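Local coordinates for processed glycerol phosphate lipoteichoic acid synthase 2 (PDB 2W8D), which belongs to the lipoteichoic acid synthases, whose C-terminal domain has a sulfatase-like fold of the alkaline phosphatase clan and here carries a magnesium ion, at residues A16-P21 and V323-Y328; G27-K32 and I294-V299; E302-Y307 and S333-K338. One frame throughout, in Å; residues are numbered along the deposited sequence.

Interaction 1: A16-P21 and V323-Y328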
ATOM      1  N   ALA A  16      -7.003  -3.732 -23.784  1.00 35.14           N
ATOM      2  CA  ALA A  16      -7.702  -2.589 -24.366  1.00 34.53           C
ATOM      3  C   ALA A  16      -7.623  -1.340 -23.495  1.00 34.44           C
ATOM      4  O   ALA A  16      -8.130  -0.291 -23.875  1.00 34.50           O
ATOM      5  CB  ALA A  16      -9.159  -2.934 -24.661  1.00 34.51           C
ATOM      6  N   ASN A  17      -6.989  -1.450 -22.331  1.00 34.23           N
ATOM      7  CA  ASN A  17      -6.903  -0.327 -21.402  1.00 33.98           C
ATOM      8  C   ASN A  17      -5.498  -0.047 -20.919  1.00 33.29           C
ATOM      9  O   ASN A  17      -5.232   0.996 -20.324  1.00 33.94           O
ATOM     10  CB  ASN A  17      -7.841  -0.534 -20.210  1.00 34.21           C
ATOM     11  CG  ASN A  17      -9.284  -0.251 -20.568  1.00 35.31           C
ATOM     12  OD1 ASN A  17     -10.058  -1.169 -20.828  1.00 36.78           O
ATOM     13  ND2 ASN A  17      -9.642   1.027 -20.629  1.00 35.46           N
ATOM     14  N   TYR A  18      -4.595  -0.970 -21.196  1.00 32.17           N
ATOM     15  CA  TYR A  18      -3.243  -0.849 -20.730  1.00 30.71           C
ATOM     16  C   TYR A  18      -2.744   0.555 -20.995  1.00 30.27           C
ATOM     17  O   TYR A  18      -2.952   1.128 -22.068  1.00 30.19           O
ATOM     18  CB  TYR A  18      -2.375  -1.886 -21.420  1.00 30.38           C
ATOM     19  CG  TYR A  18      -0.895  -1.795 -21.131  1.00 29.44           C
ATOM     20  CD1 TYR A  18      -0.376  -2.107 -19.865  1.00 27.95           C
ATOM     21  CD2 TYR A  18      -0.004  -1.438 -22.147  1.00 28.30           C
ATOM     22  CE1 TYR A  18       1.004  -2.033 -19.627  1.00 28.92           C
ATOM     23  CE2 TYR A  18       1.354  -1.362 -21.928  1.00 27.66           C
ATOM     24  CZ  TYR A  18       1.863  -1.656 -20.680  1.00 28.31           C
ATOM     25  OH  TYR A  18       3.231  -1.581 -20.506  1.00 28.21           O
ATOM     26  N   ASP A  19      -2.122   1.119 -19.977  1.00 29.79           N
ATOM     27  CA  ASP A  19      -1.551   2.442 -20.071  1.00 29.03           C
ATOM     28  C   ASP A  19      -0.023   2.288 -20.157  1.00 28.51           C
ATOM     29  O   ASP A  19       0.623   1.882 -19.183  1.00 28.48           O
ATOM     30  CB  ASP A  19      -2.025   3.310 -18.882  1.00 28.71           C
ATOM     31  CG  ASP A  19      -3.582   3.422 -18.790  1.00 28.53           C
ATOM     32  OD1 ASP A  19      -4.276   3.567 -19.830  1.00 25.57           O
ATOM     33  OD2 ASP A  19      -4.117   3.377 -17.658  1.00 27.64           O
ATOM     34  N   VAL A  20       0.535   2.588 -21.337  1.00 27.75           N
ATOM     35  CA  VAL A  20       1.960   2.336 -21.651  1.00 27.01           C
ATOM     36  C   VAL A  20       2.925   3.189 -20.793  1.00 26.46           C
ATOM     37  O   VAL A  20       2.527   4.238 -20.292  1.00 26.40           O
ATOM     38  CB  VAL A  20       2.280   2.523 -23.174  1.00 26.79           C
ATOM     39  CG1 VAL A  20       1.327   1.723 -24.036  1.00 26.67           C
ATOM     40  CG2 VAL A  20       2.234   3.981 -23.558  1.00 26.93           C
ATOM     41  N   PRO A  21       4.188   2.729 -20.619  1.00 25.79           N
ATOM     42  CA  PRO A  21       5.171   3.398 -19.749  1.00 24.90           C
ATOM     43  C   PRO A  21       5.758   4.715 -20.279  1.00 24.29           C
ATOM     44  O   PRO A  21       5.979   4.862 -21.475  1.00 23.92           O
ATOM     45  CB  PRO A  21       6.292   2.360 -19.620  1.00 25.05           C
ATOM     46  CG  PRO A  21       5.696   1.048 -20.097  1.00 25.32           C
ATOM     47  CD  PRO A  21       4.702   1.437 -21.126  1.00 25.69           C
ATOM     48  N   VAL A 323      10.436  -3.605 -16.330  1.00 22.51           N
ATOM     49  CA  VAL A 323       9.647  -4.757 -16.766  1.00 23.51           C
ATOM     50  C   VAL A 323       8.271  -4.441 -17.316  1.00 24.63           C
ATOM     51  O   VAL A 323       7.463  -3.779 -16.694  1.00 25.18           O
ATOM     52  CB  VAL A 323       9.764  -6.041 -15.851  1.00 23.29           C
ATOM     53  CG1 VAL A 323      10.469  -5.754 -14.549  1.00 23.23           C
ATOM     54  CG2 VAL A 323       8.433  -6.771 -15.670  1.00 23.04           C
ATOM     55  N   ASP A 324       8.058  -4.919 -18.531  1.00 26.52           N
ATOM     56  CA  ASP A 324       6.842  -4.701 -19.300  1.00 28.26           C
ATOM     57  C   ASP A 324       5.655  -5.503 -18.754  1.00 28.28           C
ATOM     58  O   ASP A 324       5.701  -6.734 -18.699  1.00 28.46           O
ATOM     59  CB  ASP A 324       7.104  -5.080 -20.771  1.00 28.96           C
ATOM     60  CG  ASP A 324       5.884  -4.873 -21.661  1.00 31.37           C
ATOM     61  OD1 ASP A 324       4.953  -4.125 -21.250  1.00 33.76           O
ATOM     62  OD2 ASP A 324       5.872  -5.454 -22.772  1.00 33.37           O
ATOM     63  N   THR A 325       4.590  -4.787 -18.390  1.00 28.69           N
ATOM     64  CA  THR A 325       3.425  -5.375 -17.734  1.00 28.43           C
ATOM     65  C   THR A 325       2.229  -5.621 -18.655  1.00 28.37           C
ATOM     66  O   THR A 325       1.173  -6.052 -18.188  1.00 28.79           O
ATOM     67  CB  THR A 325       2.954  -4.527 -16.536  1.00 28.49           C
ATOM     68  OG1 THR A 325       2.692  -3.188 -16.962  1.00 29.25           O
ATOM     69  CG2 THR A 325       3.984  -4.520 -15.431  1.00 28.20           C
ATOM     70  N   LYS A 326       2.391  -5.352 -19.948  1.00 28.05           N
ATOM     71  CA  LYS A 326       1.323  -5.564 -20.932  1.00 27.95           C
ATOM     72  C   LYS A 326       0.785  -6.993 -20.996  1.00 27.17           C
ATOM     73  O   LYS A 326      -0.374  -7.198 -21.353  1.00 26.92           O
ATOM     74  CB  LYS A 326       1.760  -5.115 -22.341  1.00 28.13           C
ATOM     75  CG  LYS A 326       0.580  -4.916 -23.316  1.00 29.68           C
ATOM     76  CD  LYS A 326       0.934  -4.075 -24.555  1.00 31.32           C
ATOM     77  CE  LYS A 326      -0.320  -3.445 -25.194  1.00 31.21           C
ATOM     78  NZ  LYS A 326      -0.033  -2.089 -25.794  1.00 30.28           N
ATOM     79  N   ASP A 327       1.621  -7.975 -20.680  1.00 26.68           N
ATOM     80  CA  ASP A 327       1.177  -9.364 -20.775  1.00 26.31           C
ATOM     81  C   ASP A 327       0.547  -9.926 -19.486  1.00 25.44           C
ATOM     82  O   ASP A 327       0.079 -11.061 -19.470  1.00 25.47           O
ATOM     83  CB  ASP A 327       2.294 -10.272 -21.297  1.00 26.83           C
ATOM     84  CG  ASP A 327       1.760 -11.395 -22.187  1.00 28.45           C
ATOM     85  OD1 ASP A 327       0.534 -11.430 -22.442  1.00 30.80           O
ATOM     86  OD2 ASP A 327       2.556 -12.245 -22.645  1.00 30.24           O
ATOM     87  N   TYR A 328       0.500  -9.126 -18.424  1.00 24.27           N
ATOM     88  CA  TYR A 328      -0.126  -9.551 -17.162  1.00 23.07           C
ATOM     89  C   TYR A 328      -1.532  -9.036 -16.974  1.00 22.36           C
ATOM     90  O   TYR A 328      -1.864  -7.930 -17.394  1.00 22.04           O
ATOM     91  CB  TYR A 328       0.717  -9.112 -15.972  1.00 22.58           C
ATOM     92  CG  TYR A 328       2.101  -9.658 -16.055  1.00 24.04           C
ATOM     93  CD1 TYR A 328       2.351 -11.002 -15.777  1.00 23.43           C
ATOM     94  CD2 TYR A 328       3.169  -8.849 -16.442  1.00 24.75           C
ATOM     95  CE1 TYR A 328       3.618 -11.520 -15.849  1.00 25.53           C
ATOM     96  CE2 TYR A 328       4.455  -9.373 -16.531  1.00 26.97           C
ATOM     97  CZ  TYR A 328       4.663 -10.714 -16.232  1.00 27.54           C
ATOM     98  OH  TYR A 328       5.925 -11.255 -16.315  1.00 32.32           O
TER
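Asp324 brings its carboxylate to the hydroxyl end of Tyr18, with OD1 3.2 Å from Tyr18 OH. The two groups meet at a slant, their planes 53° apart. The same OD1 accepts the backbone N-H of Lys326 at 3.1 Å, nearly straight at the hydrogen (169°) but arriving well above the carboxylate plane; this closes an Asx turn. CG of Asp324 lies anti to the backbone N, which turns the carboxylate back over the following peptides and within range of both Tyr18 OH and Lys326 N.

Thr325 follows at the rim of the ring. Its OG1 lies in the ring plane, 3.4 Å from Tyr18 CE1, and is hydrogen-bonded to His319 NE2 of helix 313-320, a helix that also touches the Tyr18 side chain. Thr325 opens a type I turn closed by the bond from Tyr328 N to Thr325 O.

Lys326 supplies most of the apolar contact from this segment. Its CB stands over one face of the Tyr18 ring in a CH-pi contact, 3.9 Å from the centroid and 16° off the normal. From there the aliphatic chain runs on across the CD2-CE2 side, with CE 3.7 Å from Tyr18 CD2, and NZ still lies by that corner, also 3.7 Å from Tyr18 CD2, with Val20 CG1 farther off. The opposite face of the ring is backed by the backbone N of Val20.

Tyr18, just beyond helix 6-17, is thus held between a lysine chain and its own following backbone. The chemistry is mixed: methylenes pack on one face, while nitrogens and oxygens also border the ring, among them Asp324 OD1, itself tied to the Lys326 backbone.

Interaction 2: G27-K32 and I294-V299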
ATOM      1  N   GLY A  27      12.495   1.758 -16.745  1.00 15.09           N
ATOM      2  CA  GLY A  27      13.774   1.050 -16.748  1.00 15.39           C
ATOM      3  C   GLY A  27      14.871   1.821 -16.039  1.00 15.91           C
ATOM      4  O   GLY A  27      15.973   1.316 -15.884  1.00 15.75           O
ATOM      5  N   LYS A  28      14.549   3.024 -15.566  1.00 16.11           N
ATOM      6  CA  LYS A  28      15.534   3.916 -14.947  1.00 16.56           C
ATOM      7  C   LYS A  28      16.024   3.439 -13.581  1.00 16.20           C
ATOM      8  O   LYS A  28      16.981   3.985 -13.028  1.00 16.42           O
ATOM      9  CB  LYS A  28      14.985   5.359 -14.851  1.00 16.57           C
ATOM     10  CG  LYS A  28      14.767   6.056 -16.192  1.00 17.15           C
ATOM     11  CD  LYS A  28      16.072   6.197 -16.976  1.00 20.86           C
ATOM     12  CE  LYS A  28      15.923   7.160 -18.165  1.00 22.29           C
ATOM     13  NZ  LYS A  28      17.157   7.232 -19.003  1.00 21.64           N
ATOM     14  N   ALA A  29      15.370   2.428 -13.041  1.00 16.00           N
ATOM     15  CA  ALA A  29      15.779   1.847 -11.771  1.00 16.46           C
ATOM     16  C   ALA A  29      16.018   0.346 -11.942  1.00 16.95           C
ATOM     17  O   ALA A  29      16.010  -0.436 -10.977  1.00 17.10           O
ATOM     18  CB  ALA A  29      14.733   2.113 -10.705  1.00 16.21           C
ATOM     19  N   GLU A  30      16.234  -0.047 -13.187  1.00 17.48           N
ATOM     20  CA  GLU A  30      16.581  -1.408 -13.496  1.00 18.37           C
ATOM     21  C   GLU A  30      17.764  -1.913 -12.682  1.00 18.25           C
ATOM     22  O   GLU A  30      18.800  -1.259 -12.604  1.00 17.44           O
ATOM     23  CB  GLU A  30      16.915  -1.512 -14.963  1.00 19.12           C
ATOM     24  CG  GLU A  30      16.969  -2.936 -15.463  1.00 22.46           C
ATOM     25  CD  GLU A  30      17.291  -2.989 -16.917  1.00 26.57           C
ATOM     26  OE1 GLU A  30      17.458  -1.907 -17.535  1.00 28.81           O
ATOM     27  OE2 GLU A  30      17.377  -4.114 -17.447  1.00 30.22           O
ATOM     28  N   GLY A  31      17.579  -3.098 -12.089  1.00 18.58           N
ATOM     29  CA  GLY A  31      18.621  -3.802 -11.331  1.00 18.18           C
ATOM     30  C   GLY A  31      18.544  -3.616  -9.823  1.00 17.89           C
ATOM     31  O   GLY A  31      19.191  -4.360  -9.060  1.00 17.81           O
ATOM     32  N   LYS A  32      17.771  -2.618  -9.395  1.00 16.81           N
ATOM     33  CA  LYS A  32      17.697  -2.255  -7.988  1.00 16.78           C
ATOM     34  C   LYS A  32      16.851  -3.165  -7.103  1.00 16.60           C
ATOM     35  O   LYS A  32      15.897  -3.823  -7.553  1.00 16.54           O
ATOM     36  CB  LYS A  32      17.280  -0.781  -7.820  1.00 17.91           C
ATOM     37  CG  LYS A  32      18.553   0.124  -7.702  1.00 18.77           C
ATOM     38  CD  LYS A  32      18.437   1.409  -8.419  1.00 19.15           C
ATOM     39  CE  LYS A  32      19.817   1.867  -8.874  1.00 21.17           C
ATOM     40  NZ  LYS A  32      19.658   3.185  -9.547  1.00 24.86           N
ATOM     41  N   ILE A 294       7.868   7.041  -3.013  1.00 15.10           N
ATOM     42  CA  ILE A 294       8.768   6.175  -3.756  1.00 15.00           C
ATOM     43  C   ILE A 294      10.108   6.908  -3.911  1.00 15.38           C
ATOM     44  O   ILE A 294      10.173   7.953  -4.565  1.00 14.42           O
ATOM     45  CB  ILE A 294       8.254   5.830  -5.183  1.00 14.05           C
ATOM     46  CG1 ILE A 294       6.942   5.068  -5.161  1.00 14.83           C
ATOM     47  CG2 ILE A 294       9.272   5.021  -5.927  1.00 16.49           C
ATOM     48  CD1 ILE A 294       6.350   4.931  -6.532  1.00 14.41           C
ATOM     49  N   HIS A 295      11.155   6.371  -3.298  1.00 15.41           N
ATOM     50  CA  HIS A 295      12.490   6.865  -3.556  1.00 16.64           C
ATOM     51  C   HIS A 295      13.216   5.793  -4.335  1.00 16.12           C
ATOM     52  O   HIS A 295      13.511   4.726  -3.822  1.00 15.71           O
ATOM     53  CB  HIS A 295      13.230   7.235  -2.274  1.00 17.74           C
ATOM     54  CG  HIS A 295      14.570   7.864  -2.529  1.00 19.31           C
ATOM     55  ND1 HIS A 295      15.716   7.124  -2.705  1.00 20.80           N
ATOM     56  CD2 HIS A 295      14.933   9.162  -2.685  1.00 21.17           C
ATOM     57  CE1 HIS A 295      16.733   7.932  -2.959  1.00 20.97           C
ATOM     58  NE2 HIS A 295      16.283   9.175  -2.950  1.00 23.43           N
ATOM     59  N   ALA A 296      13.402   6.066  -5.619  1.00 16.63           N
ATOM     60  CA  ALA A 296      14.087   5.199  -6.532  1.00 16.67           C
ATOM     61  C   ALA A 296      15.414   5.880  -6.721  1.00 17.62           C
ATOM     62  O   ALA A 296      15.485   7.030  -7.193  1.00 18.35           O
ATOM     63  CB  ALA A 296      13.343   5.120  -7.822  1.00 16.23           C
ATOM     64  N   ALA A 297      16.474   5.191  -6.320  1.00 18.33           N
ATOM     65  CA  ALA A 297      17.819   5.778  -6.360  1.00 18.88           C
ATOM     66  C   ALA A 297      18.315   5.832  -7.788  1.00 19.03           C
ATOM     67  O   ALA A 297      18.151   4.854  -8.542  1.00 19.54           O
ATOM     68  CB  ALA A 297      18.764   4.962  -5.509  1.00 18.86           C
ATOM     69  N   GLY A 298      18.948   6.949  -8.152  1.00 18.49           N
ATOM     70  CA  GLY A 298      19.346   7.175  -9.537  1.00 17.93           C
ATOM     71  C   GLY A 298      18.271   7.870 -10.359  1.00 18.57           C
ATOM     72  O   GLY A 298      18.539   8.271 -11.501  1.00 17.83           O
ATOM     73  N   VAL A 299      17.063   8.018  -9.773  1.00 18.58           N
ATOM     74  CA  VAL A 299      15.910   8.650 -10.429  1.00 18.88           C
ATOM     75  C   VAL A 299      15.382   9.866  -9.649  1.00 19.55           C
ATOM     76  O   VAL A 299      15.057   9.772  -8.463  1.00 20.59           O
ATOM     77  CB  VAL A 299      14.731   7.650 -10.652  1.00 18.76           C
ATOM     78  CG1 VAL A 299      13.627   8.291 -11.454  1.00 17.60           C
ATOM     79  CG2 VAL A 299      15.205   6.392 -11.373  1.00 19.44           C
TER
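Lys32 makes the polar link, placing NZ 2.5 Å from Ala297 O. The hydrogen bond is very short for such a pair, and its exact length is doubtful. The lysine chain bends at chi2 (140°), after which CD, CE and NZ all draw near the same carbonyl oxygen, so methylenes as well as the ammonium group border it.

Apolar packing supplies the rest. CG2 of Val299 points into the 27-32 loop, touching Lys28 CB at 3.6 Å and Lys28 O at 3.4 Å. Lys28 covers the valine with the root of its side chain, while the rest of the chain turns off from the contact. Beside this, Ala29 CB lies 4.4 Å from Ala296 CB, and both alanines also rest on Ile252 of strand 251-257.

Tight turns shape both partners. Two consecutive turns, Gly27 to Glu30 (type I) and Ala29 to Lys32 (type II), wind the first segment, and a type II turn from Ala296 to Val299 ends strand 292-296. The arrangement belongs to the strand ends of the large mixed sheet of the sulfatase-like alpha/beta fold, where the loop entering strand 33-39 packs against the turn leaving strand 292-296, which is antiparallel to both its neighbours.

Interaction 3: E302-Y307 and S333-K338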
ATOM      1  N   GLU A 302       9.235  13.220  -8.330  1.00 19.30           N
ATOM      2  CA  GLU A 302       8.401  14.403  -8.425  1.00 19.83           C
ATOM      3  C   GLU A 302       7.259  14.255  -7.435  1.00 19.21           C
ATOM      4  O   GLU A 302       6.854  13.129  -7.121  1.00 18.69           O
ATOM      5  CB  GLU A 302       7.818  14.517  -9.835  1.00 20.61           C
ATOM      6  CG  GLU A 302       8.820  14.798 -10.933  1.00 23.58           C
ATOM      7  CD  GLU A 302       9.389  16.211 -10.837  1.00 28.11           C
ATOM      8  OE1 GLU A 302       8.611  17.193 -10.927  1.00 29.05           O
ATOM      9  OE2 GLU A 302      10.623  16.334 -10.669  1.00 30.56           O
ATOM     10  N   LYS A 303       6.742  15.384  -6.965  1.00 18.16           N
ATOM     11  CA  LYS A 303       5.512  15.427  -6.166  1.00 18.12           C
ATOM     12  C   LYS A 303       4.345  15.319  -7.111  1.00 17.27           C
ATOM     13  O   LYS A 303       3.924  16.317  -7.678  1.00 17.34           O
ATOM     14  CB  LYS A 303       5.435  16.750  -5.380  1.00 17.94           C
ATOM     15  CG  LYS A 303       6.812  17.198  -4.827  1.00 20.55           C
ATOM     16  CD  LYS A 303       7.370  16.174  -3.813  1.00 20.42           C
ATOM     17  CE  LYS A 303       8.834  16.053  -3.904  1.00 19.75           C
ATOM     18  NZ  LYS A 303       9.382  15.329  -2.734  1.00 19.35           N
ATOM     19  N   VAL A 304       3.829  14.114  -7.321  1.00 16.66           N
ATOM     20  CA  VAL A 304       2.762  13.946  -8.338  1.00 16.40           C
ATOM     21  C   VAL A 304       1.329  14.024  -7.783  1.00 16.25           C
ATOM     22  O   VAL A 304       1.051  13.462  -6.732  1.00 16.58           O
ATOM     23  CB  VAL A 304       3.040  12.767  -9.366  1.00 16.49           C
ATOM     24  CG1 VAL A 304       4.326  12.024  -9.057  1.00 15.64           C
ATOM     25  CG2 VAL A 304       1.874  11.868  -9.552  1.00 14.46           C
ATOM     26  N   HIS A 305       0.450  14.758  -8.479  1.00 15.85           N
ATOM     27  CA  HIS A 305      -0.924  15.037  -7.995  1.00 15.89           C
ATOM     28  C   HIS A 305      -2.010  14.206  -8.668  1.00 15.49           C
ATOM     29  O   HIS A 305      -3.205  14.378  -8.397  1.00 14.66           O
ATOM     30  CB  HIS A 305      -1.265  16.535  -8.099  1.00 15.10           C
ATOM     31  CG  HIS A 305      -0.202  17.411  -7.538  1.00 18.02           C
ATOM     32  ND1 HIS A 305       0.217  17.314  -6.227  1.00 21.52           N
ATOM     33  CD2 HIS A 305       0.575  18.357  -8.115  1.00 20.02           C
ATOM     34  CE1 HIS A 305       1.204  18.171  -6.020  1.00 21.93           C
ATOM     35  NE2 HIS A 305       1.433  18.821  -7.147  1.00 22.14           N
ATOM     36  N   LYS A 306      -1.593  13.331  -9.562  1.00 15.59           N
ATOM     37  CA  LYS A 306      -2.521  12.415 -10.192  1.00 16.27           C
ATOM     38  C   LYS A 306      -3.246  11.550  -9.149  1.00 15.68           C
ATOM     39  O   LYS A 306      -2.633  11.013  -8.243  1.00 15.56           O
ATOM     40  CB  LYS A 306      -1.770  11.503 -11.155  1.00 16.45           C
ATOM     41  CG  LYS A 306      -1.200  12.223 -12.367  1.00 18.55           C
ATOM     42  CD  LYS A 306      -0.721  11.188 -13.343  1.00 21.87           C
ATOM     43  CE  LYS A 306       0.117  11.781 -14.467  1.00 24.24           C
ATOM     44  NZ  LYS A 306       0.748  10.625 -15.184  1.00 25.26           N
ATOM     45  N   TYR A 307      -4.557  11.439  -9.295  1.00 15.57           N
ATOM     46  CA  TYR A 307      -5.383  10.500  -8.514  1.00 15.01           C
ATOM     47  C   TYR A 307      -4.923   9.080  -8.833  1.00 14.87           C
ATOM     48  O   TYR A 307      -4.609   8.791  -9.981  1.00 14.23           O
ATOM     49  CB  TYR A 307      -6.867  10.750  -8.822  1.00 13.86           C
ATOM     50  CG  TYR A 307      -7.381  11.964  -8.080  1.00 13.92           C
ATOM     51  CD1 TYR A 307      -6.845  13.237  -8.294  1.00 15.45           C
ATOM     52  CD2 TYR A 307      -8.360  11.826  -7.114  1.00 14.82           C
ATOM     53  CE1 TYR A 307      -7.310  14.364  -7.555  1.00 15.43           C
ATOM     54  CE2 TYR A 307      -8.835  12.913  -6.389  1.00 15.18           C
ATOM     55  CZ  TYR A 307      -8.315  14.155  -6.599  1.00 17.18           C
ATOM     56  OH  TYR A 307      -8.835  15.151  -5.835  1.00 18.45           O
ATOM     57  N   SER A 333      -3.021   0.879 -12.985  1.00 18.05           N
ATOM     58  CA  SER A 333      -2.462   1.644 -14.071  1.00 18.33           C
ATOM     59  C   SER A 333      -1.235   2.369 -13.525  1.00 17.56           C
ATOM     60  O   SER A 333      -1.324   3.019 -12.512  1.00 17.49           O
ATOM     61  CB  SER A 333      -3.535   2.619 -14.574  1.00 18.44           C
ATOM     62  OG  SER A 333      -2.978   3.616 -15.413  1.00 21.36           O
ATOM     63  N   ASP A 334      -0.082   2.175 -14.157  1.00 17.48           N
ATOM     64  CA  ASP A 334       1.157   2.880 -13.818  1.00 16.42           C
ATOM     65  C   ASP A 334       0.883   4.373 -13.630  1.00 16.51           C
ATOM     66  O   ASP A 334       0.443   5.057 -14.553  1.00 16.39           O
ATOM     67  CB  ASP A 334       2.184   2.647 -14.934  1.00 15.78           C
ATOM     68  CG  ASP A 334       3.477   3.459 -14.765  1.00 15.18           C
ATOM     69  OD1 ASP A 334       3.703   4.135 -13.751  1.00 17.12           O
ATOM     70  OD2 ASP A 334       4.293   3.429 -15.685  1.00 12.83           O
ATOM     71  N   ILE A 335       1.155   4.872 -12.432  1.00 16.75           N
ATOM     72  CA  ILE A 335       0.903   6.269 -12.116  1.00 17.99           C
ATOM     73  C   ILE A 335       1.761   7.199 -12.953  1.00 18.61           C
ATOM     74  O   ILE A 335       1.322   8.280 -13.319  1.00 19.62           O
ATOM     75  CB  ILE A 335       1.057   6.568 -10.586  1.00 17.98           C
ATOM     76  CG1 ILE A 335       0.289   5.534  -9.772  1.00 15.41           C
ATOM     77  CG2 ILE A 335       0.507   7.962 -10.228  1.00 18.64           C
ATOM     78  CD1 ILE A 335       0.632   5.505  -8.276  1.00 13.89           C
ATOM     79  N   LEU A 336       2.978   6.772 -13.298  1.00 19.34           N
ATOM     80  CA  LEU A 336       3.874   7.651 -14.069  1.00 19.27           C
ATOM     81  C   LEU A 336       3.548   7.662 -15.553  1.00 18.97           C
ATOM     82  O   LEU A 336       4.114   8.441 -16.289  1.00 18.96           O
ATOM     83  CB  LEU A 336       5.358   7.300 -13.833  1.00 19.12           C
ATOM     84  CG  LEU A 336       5.710   7.368 -12.343  1.00 18.70           C
ATOM     85  CD1 LEU A 336       7.162   6.967 -12.069  1.00 17.48           C
ATOM     86  CD2 LEU A 336       5.370   8.770 -11.781  1.00 15.23           C
ATOM     87  N   SER A 337       2.636   6.799 -15.988  1.00 18.66           N
ATOM     88  CA  SER A 337       2.225   6.752 -17.389  1.00 18.86           C
ATOM     89  C   SER A 337       1.437   7.988 -17.813  1.00 19.26           C
ATOM     90  O   SER A 337       0.579   8.474 -17.058  1.00 18.84           O
ATOM     91  CB  SER A 337       1.374   5.516 -17.650  1.00 18.81           C
ATOM     92  OG  SER A 337       0.818   5.559 -18.951  1.00 18.25           O
ATOM     93  N   LYS A 338       1.702   8.476 -19.028  1.00 19.48           N
ATOM     94  CA  LYS A 338       0.935   9.601 -19.575  1.00 20.22           C
ATOM     95  C   LYS A 338      -0.575   9.319 -19.614  1.00 20.42           C
ATOM     96  O   LYS A 338      -1.377  10.204 -19.320  1.00 20.37           O
ATOM     97  CB  LYS A 338       1.436  10.007 -20.970  1.00 20.15           C
ATOM     98  CG  LYS A 338       2.540  11.069 -20.990  1.00 21.04           C
ATOM     99  CD  LYS A 338       3.930  10.416 -20.940  1.00 23.71           C
ATOM    100  CE  LYS A 338       5.050  11.288 -21.567  1.00 24.64           C
ATOM    101  NZ  LYS A 338       5.608  12.289 -20.611  1.00 24.72           N
TER
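Val304 overlaps the side chains of Ile335 and Leu336, one methyl to each: its CG2 lies 4.2 Å from Ile335 CG2, and its CG1 lies 4.4 Å from Leu336 CD2. Here a short strand of the large mixed sheet in this sulfatase-like fold, 303-304, is joined to an Asx turn combined with a type I turn in the loop after helix 313-320. Val304 and Ile335 meet at a slant, and both also touch Phe72 of strand 70-76, while Leu336 adds Phe70. The apolar patch thereby continues onto the neighbouring strand, which runs parallel to 303-304.

The turn from Asp334 to Ser337 offers two backbone oxygens, Ile335 O and Ser337 O, to the first segment. It is closed by the bond from Ser337 N to Asp334 O, and Asp334 OD1 accepts Leu336 N at 2.8 Å, met from above the carboxylate plane. The other carboxylate oxygen, OD2, is bonded to His319 ND1, so the aspartate ties the turn to helix 313-320.

Lys306 makes the polar part of the contact. Its CG lies anti to the carbonyl carbon (chi1 -67°), and the chain is extended beyond it, carrying the ammonium group past Ile335 to the carbonyls of the turn. CB lies 4.3 Å from Ile335 CG2, so the methylenes skirt the isoleucine before the charge is reached. NZ donates weakly to Ser337 O at 2.9 Å; its other bond, 3.1 Å to Ile335 O, lies in the carbonyl plane with a C=O...N angle of 158°.

Interaction 3 is buried, interaction 2 partly so, and interaction 1 lies at the surface. Interactions 2 and 3 reach the same mixed sheet through successive strands, 292-296 and 303-304, and share a chemistry: small or branched apolar side chains beside a lysine that donates to one backbone carbonyl in interaction 2 and two in interaction 3. In interaction 1 the lysine instead lays its methylenes over an aromatic ring. Interactions 1 and 3 touch directly, Asp19 OD2 being probably hydrogen-bonded to Ser333 OG and Val20 O to Ser337 OG, so the segment after helix 6-17 meets both parts of the loop after helix 313-320. Interactions 1 and 2 do not touch, their nearest atoms being about 6 Å apart.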